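Local structure of mitomycin biosynthesis 6-O-methyltransferase (Streptomyces lavendulae, 3GWZ) at residues D285-L290 with A340-K345; L303-N308 with V364-A369. The protein methylates the quinone hydroxyl of 6-demethylmitomycins A and B with S-adenosyl-L-methionine as methyl donor, a step in making mitomycins A and B. One frame throughout, in Å; residues are numbered along the deposited sequence.

Contact 1 of 2, residues D285-L290 with A340-K345; sequences DVVRIL and AALLEK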
loop_
_atom_site.group_PDB
_atom_site.type_symbol
_atom_site.label_atom_id
_atom_site.label_comp_id
_atom_site.label_asym_id
_atom_site.label_seq_id
_atom_site.Cartn_x
_atom_site.Cartn_y
_atom_site.Cartn_z
ATOM N N ASP A 285 -25.214 12.363 -32.233
ATOM C CA ASP A 285 -24.636 11.079 -31.875
ATOM C C ASP A 285 -25.450 10.375 -30.792
ATOM O O ASP A 285 -25.522 9.156 -30.784
ATOM C CB ASP A 285 -23.173 11.218 -31.468
ATOM C CG ASP A 285 -22.269 11.476 -32.653
ATOM O OD1 ASP A 285 -22.618 11.043 -33.770
ATOM O OD2 ASP A 285 -21.214 12.116 -32.469
ATOM N N VAL A 286 -26.077 11.133 -29.895
ATOM C CA VAL A 286 -26.937 10.505 -28.894
ATOM C C VAL A 286 -28.146 9.857 -29.562
ATOM O O VAL A 286 -28.556 8.752 -29.202
ATOM C CB VAL A 286 -27.431 11.501 -27.828
ATOM C CG1 VAL A 286 -28.598 10.886 -27.044
ATOM C CG2 VAL A 286 -26.289 11.883 -26.890
ATOM N N VAL A 287 -28.722 10.544 -30.540
ATOM C CA VAL A 287 -29.863 9.976 -31.249
ATOM C C VAL A 287 -29.466 8.703 -31.988
ATOM O O VAL A 287 -30.221 7.729 -32.007
ATOM C CB VAL A 287 -30.524 11.010 -32.197
ATOM C CG1 VAL A 287 -31.468 10.321 -33.188
ATOM C CG2 VAL A 287 -31.267 12.061 -31.383
ATOM N N ARG A 288 -28.273 8.695 -32.578
ATOM C CA ARG A 288 -27.773 7.492 -33.243
ATOM C C ARG A 288 -27.738 6.323 -32.266
ATOM O O ARG A 288 -28.198 5.222 -32.576
ATOM C CB ARG A 288 -26.373 7.716 -33.830
ATOM C CG ARG A 288 -26.320 8.680 -35.010
ATOM C CD ARG A 288 -24.864 9.009 -35.378
ATOM N NE ARG A 288 -24.186 7.856 -35.954
ATOM C CZ ARG A 288 -22.865 7.688 -35.982
ATOM N NH1 ARG A 288 -22.052 8.604 -35.459
ATOM N NH2 ARG A 288 -22.358 6.596 -36.537
ATOM N N ILE A 289 -27.186 6.559 -31.081
ATOM C CA ILE A 289 -27.089 5.501 -30.083
ATOM C C ILE A 289 -28.477 5.041 -29.641
ATOM O O ILE A 289 -28.765 3.845 -29.612
ATOM C CB ILE A 289 -26.256 5.951 -28.844
ATOM C CG1 ILE A 289 -24.809 6.221 -29.251
ATOM C CG2 ILE A 289 -26.286 4.883 -27.760
ATOM C CD1 ILE A 289 -24.044 7.095 -28.251
ATOM N N LEU A 290 -29.341 6.000 -29.325
ATOM C CA LEU A 290 -30.659 5.702 -28.777
ATOM C C LEU A 290 -31.504 4.921 -29.777
ATOM O O LEU A 290 -32.252 4.010 -29.407
ATOM C CB LEU A 290 -31.375 6.998 -28.393
ATOM C CG LEU A 290 -30.800 7.728 -27.181
ATOM C CD1 LEU A 290 -31.552 9.036 -26.940
ATOM C CD2 LEU A 290 -30.859 6.818 -25.952
ATOM N N ALA A 340 -35.268 13.911 -22.759
ATOM C CA ALA A 340 -36.597 13.487 -23.210
ATOM C C ALA A 340 -36.833 13.850 -24.670
ATOM O O ALA A 340 -37.416 13.070 -25.424
ATOM C CB ALA A 340 -37.679 14.096 -22.322
ATOM N N ALA A 341 -36.376 15.036 -25.067
ATOM C CA ALA A 341 -36.485 15.464 -26.457
ATOM C C ALA A 341 -35.725 14.538 -27.406
ATOM O O ALA A 341 -36.226 14.191 -28.486
ATOM C CB ALA A 341 -36.000 16.905 -26.613
ATOM N N LEU A 342 -34.512 14.145 -27.013
ATOM C CA LEU A 342 -33.711 13.226 -27.822
ATOM C C LEU A 342 -34.331 11.826 -27.806
ATOM O O LEU A 342 -34.338 11.120 -28.814
ATOM C CB LEU A 342 -32.261 13.187 -27.318
ATOM C CG LEU A 342 -31.539 14.542 -27.339
ATOM C CD1 LEU A 342 -30.201 14.469 -26.613
ATOM C CD2 LEU A 342 -31.339 15.059 -28.774
ATOM N N LEU A 343 -34.858 11.425 -26.656
ATOM C CA LEU A 343 -35.526 10.136 -26.562
ATOM C C LEU A 343 -36.715 10.103 -27.529
ATOM O O LEU A 343 -36.930 9.116 -28.225
ATOM C CB LEU A 343 -35.962 9.854 -25.117
ATOM C CG LEU A 343 -34.795 9.536 -24.167
ATOM C CD1 LEU A 343 -35.185 9.682 -22.699
ATOM C CD2 LEU A 343 -34.234 8.150 -24.441
ATOM N N GLU A 344 -37.464 11.198 -27.597
ATOM C CA GLU A 344 -38.605 11.258 -28.507
ATOM C C GLU A 344 -38.177 11.035 -29.952
ATOM O O GLU A 344 -38.818 10.280 -30.682
ATOM C CB GLU A 344 -39.343 12.591 -28.383
ATOM C CG GLU A 344 -40.683 12.613 -29.121
ATOM C CD GLU A 344 -40.532 12.830 -30.618
ATOM O OE1 GLU A 344 -39.614 13.575 -31.030
ATOM O OE2 GLU A 344 -41.338 12.257 -31.383
ATOM N N LYS A 345 -37.101 11.697 -30.371
ATOM C CA LYS A 345 -36.606 11.535 -31.736
ATOM C C LYS A 345 -36.097 10.122 -31.980
ATOM O O LYS A 345 -35.760 9.767 -33.111
ATOM C CB LYS A 345 -35.467 12.511 -32.029
ATOM C CG LYS A 345 -35.874 13.965 -32.060
ATOM C CD LYS A 345 -34.673 14.840 -32.379
ATOM C CE LYS A 345 -34.994 16.306 -32.156
ATOM N NZ LYS A 345 -36.152 16.719 -32.986
#
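Leu342 of helix 336-344 leans across to Val286, Val287 and Leu290 of helix 283-296, a helix-helix packing on one face of the Rossmann-like sheet of a class I methyltransferase. The axes of the two short segments approach to 9.5 Å and cross at -53°. Followed outward, Leu342 meets a different residue at each branch. Its CB lies 4.2 Å from CD1 of Leu290. With CG anti to the carbonyl carbon (chi1 -59°), the forked end is set against helix 283-296: CD1 reaches CG1 of Val286 at 3.9 Å, the two side chains crossing at about a right angle, while CD2 comes to 4.0 Å from CG2 of Val287. Arg334, from the loop preceding helix 336-344, touches both Val286 and Leu342. At the outer margin, the CB of Lys345 abuts CG2 of Val287 at 4.3 Å, and the rest of the lysine chain turns away from the valine. The join between the segments is thus made by apolar packing, and the carbonyl oxygen of Leu342 is engaged by the hydroxyl of Ser346. Towards the sheet, Leu290 presents both its methyls to CD2 of Leu343, CD1 at 3.8 Å and CD2 at 3.9 Å.

Contact 2 of 2, residues L303-N308 with V364-A369; sequences LLVIDN and VEIRRA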
loop_
_atom_site.group_PDB
_atom_site.type_symbol
_atom_site.label_atom_id
_atom_site.label_comp_id
_atom_site.label_asym_id
_atom_site.label_seq_id
_atom_site.Cartn_x
_atom_site.Cartn_y
_atom_site.Cartn_z
ATOM N N LEU A 303 -34.869 0.649 -20.629
ATOM C CA LEU A 303 -33.548 1.253 -20.758
ATOM C C LEU A 303 -33.332 2.179 -19.576
ATOM O O LEU A 303 -34.210 2.989 -19.252
ATOM C CB LEU A 303 -33.442 2.053 -22.058
ATOM C CG LEU A 303 -32.247 3.008 -22.185
ATOM C CD1 LEU A 303 -30.937 2.240 -22.133
ATOM C CD2 LEU A 303 -32.340 3.802 -23.485
ATOM N N LEU A 304 -32.185 2.037 -18.914
ATOM C CA LEU A 304 -31.808 2.946 -17.841
ATOM C C LEU A 304 -30.675 3.854 -18.298
ATOM O O LEU A 304 -29.528 3.429 -18.397
ATOM C CB LEU A 304 -31.353 2.183 -16.594
ATOM C CG LEU A 304 -32.290 1.096 -16.060
ATOM C CD1 LEU A 304 -31.732 0.525 -14.757
ATOM C CD2 LEU A 304 -33.700 1.644 -15.858
ATOM N N VAL A 305 -31.002 5.108 -18.580
ATOM C CA VAL A 305 -29.973 6.089 -18.821
ATOM C C VAL A 305 -29.525 6.600 -17.454
ATOM O O VAL A 305 -30.306 7.174 -16.708
ATOM C CB VAL A 305 -30.478 7.245 -19.707
ATOM C CG1 VAL A 305 -29.449 8.376 -19.713
ATOM C CG2 VAL A 305 -30.715 6.746 -21.122
ATOM N N ILE A 306 -28.268 6.349 -17.112
ATOM C CA ILE A 306 -27.756 6.719 -15.801
ATOM C C ILE A 306 -26.708 7.807 -15.976
ATOM O O ILE A 306 -25.613 7.554 -16.471
ATOM C CB ILE A 306 -27.177 5.489 -15.078
ATOM C CG1 ILE A 306 -28.256 4.399 -14.996
ATOM C CG2 ILE A 306 -26.667 5.862 -13.689
ATOM C CD1 ILE A 306 -27.740 3.036 -14.567
ATOM N N ASP A 307 -27.052 9.032 -15.613
ATOM C CA ASP A 307 -26.122 10.124 -15.883
ATOM C C ASP A 307 -26.333 11.307 -14.954
ATOM O O ASP A 307 -27.232 11.302 -14.106
ATOM C CB ASP A 307 -26.193 10.551 -17.360
ATOM C CG ASP A 307 -24.813 10.617 -18.019
ATOM O OD1 ASP A 307 -23.848 11.031 -17.338
ATOM O OD2 ASP A 307 -24.689 10.255 -19.216
ATOM N N ASN A 308 -25.463 12.300 -15.094
ATOM C CA ASN A 308 -25.572 13.522 -14.326
ATOM C C ASN A 308 -26.680 14.357 -14.953
ATOM O O ASN A 308 -26.642 14.635 -16.147
ATOM C CB ASN A 308 -24.232 14.267 -14.347
ATOM C CG ASN A 308 -23.066 13.390 -13.887
ATOM O OD1 ASN A 308 -23.181 12.659 -12.907
ATOM N ND2 ASN A 308 -21.945 13.458 -14.599
ATOM N N VAL A 364 -32.725 7.314 -15.182
ATOM C CA VAL A 364 -33.904 7.594 -15.976
ATOM C C VAL A 364 -34.387 6.302 -16.626
ATOM O O VAL A 364 -33.724 5.757 -17.506
ATOM C CB VAL A 364 -33.632 8.669 -17.036
ATOM C CG1 VAL A 364 -34.918 9.027 -17.774
ATOM C CG2 VAL A 364 -33.043 9.911 -16.375
ATOM N N GLU A 365 -35.531 5.799 -16.165
ATOM C CA GLU A 365 -36.089 4.565 -16.702
ATOM C C GLU A 365 -36.939 4.864 -17.929
ATOM O O GLU A 365 -37.839 5.702 -17.881
ATOM C CB GLU A 365 -36.932 3.838 -15.653
ATOM C CG GLU A 365 -37.580 2.562 -16.198
ATOM C CD GLU A 365 -38.509 1.898 -15.198
ATOM O OE1 GLU A 365 -39.242 2.624 -14.496
ATOM O OE2 GLU A 365 -38.509 0.652 -15.118
ATOM N N ILE A 366 -36.658 4.149 -19.014
ATOM C CA ILE A 366 -37.184 4.477 -20.332
ATOM C C ILE A 366 -37.774 3.240 -21.022
ATOM O O ILE A 366 -37.257 2.128 -20.880
ATOM C CB ILE A 366 -36.059 5.097 -21.204
ATOM C CG1 ILE A 366 -35.625 6.446 -20.624
ATOM C CG2 ILE A 366 -36.481 5.231 -22.655
ATOM C CD1 ILE A 366 -34.151 6.749 -20.824
ATOM N N ARG A 367 -38.863 3.429 -21.761
ATOM C CA ARG A 367 -39.464 2.332 -22.516
ATOM C C ARG A 367 -39.714 2.770 -23.945
ATOM O O ARG A 367 -39.611 3.956 -24.260
ATOM C CB ARG A 367 -40.780 1.886 -21.875
ATOM C CG ARG A 367 -41.843 2.975 -21.832
ATOM C CD ARG A 367 -43.180 2.432 -21.341
ATOM N NE ARG A 367 -44.199 3.475 -21.298
ATOM C CZ ARG A 367 -45.011 3.770 -22.309
ATOM N NH1 ARG A 367 -44.930 3.094 -23.447
ATOM N NH2 ARG A 367 -45.907 4.741 -22.178
ATOM N N ARG A 368 -40.040 1.819 -24.815
ATOM C CA ARG A 368 -40.367 2.161 -26.191
ATOM C C ARG A 368 -41.704 2.887 -26.245
ATOM O O ARG A 368 -42.619 2.580 -25.485
ATOM C CB ARG A 368 -40.400 0.919 -27.078
ATOM C CG ARG A 368 -39.027 0.374 -27.424
ATOM C CD ARG A 368 -39.146 -0.952 -28.143
ATOM N NE ARG A 368 -39.934 -0.820 -29.362
ATOM C CZ ARG A 368 -40.564 -1.828 -29.955
ATOM N NH1 ARG A 368 -40.506 -3.049 -29.436
ATOM N NH2 ARG A 368 -41.260 -1.611 -31.065
ATOM N N ALA A 369 -41.800 3.862 -27.144
ATOM C CA ALA A 369 -43.004 4.662 -27.294
ATOM C C ALA A 369 -44.111 3.839 -27.944
ATOM O O ALA A 369 -43.837 2.976 -28.782
ATOM C CB ALA A 369 -42.705 5.901 -28.125
#
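Between Leu303 and Ile366, and again between Val305 and Val364, flat peptide units meet through the N-H and C=O groups at their edges. Leu303, Val305, Val364 and Ile366 rise from one face of the ribbon they build, Leu304 and Glu365 from the other. The bond from Leu303 N to Ile366 O is nearly straight (173°). The return bond, from Ile366 N to Leu303 O, is 2.7 Å long and more bent. One pair further on, Val305 N binds Val364 O at 3.0 Å and Val364 N binds Val305 O at 2.9 Å. Leu304 and Glu365 form the non-hydrogen-bonded pair between them, where CD2 of the leucine rests 3.9 Å from CB of the glutamate; the Glu365 carboxylate is held by Arg352 and the hydroxyl of Tyr198. In the class I methyltransferase sheet the last strand, 361-368, slots between 302-308 and 348-355, antiparallel to both, while 271-275 runs parallel to 302-308 on its other side. On the valine face packing is tight, CD1 of Ile366 pressing to 3.4 Å from CG2 of Val305, with the isoleucine's chi2 (147°) displaced from a staggered value. Beyond the paired residues, strand 302-308 ends at the active site. There Asp307 OD1 takes both the backbone N of Asn308, at 3.0 Å, and ND1 of His276, while Asn308, a substrate-binding residue, donates from ND2 to Glu333.

Overall arrangement
The two contacts alternate along the chain: 285-290, 303-308, 340-345, 364-369. Helix 283-296 is followed, after a short loop, by strand 302-308, and helix 336-344 leads through strand 348-355 to strand 361-368, so each succession gives one helix to contact 1 and one strand to contact 2. Their centres are about 11 Å apart, the helices lying over the face that bears Leu303 and Ile366. The layers touch where Leu343 CD1 meets Ile366 CD1 at 3.6 Å and Leu290 CD2 meets Leu303 CD2 at 4.2 Å. In this helix-on-sheet core the Val286 and Val305 side chains lie about 7 and 8 Å from that of His279, the probable proton acceptor, and about 12 and 11 Å from bound S-adenosyl-L-homocysteine.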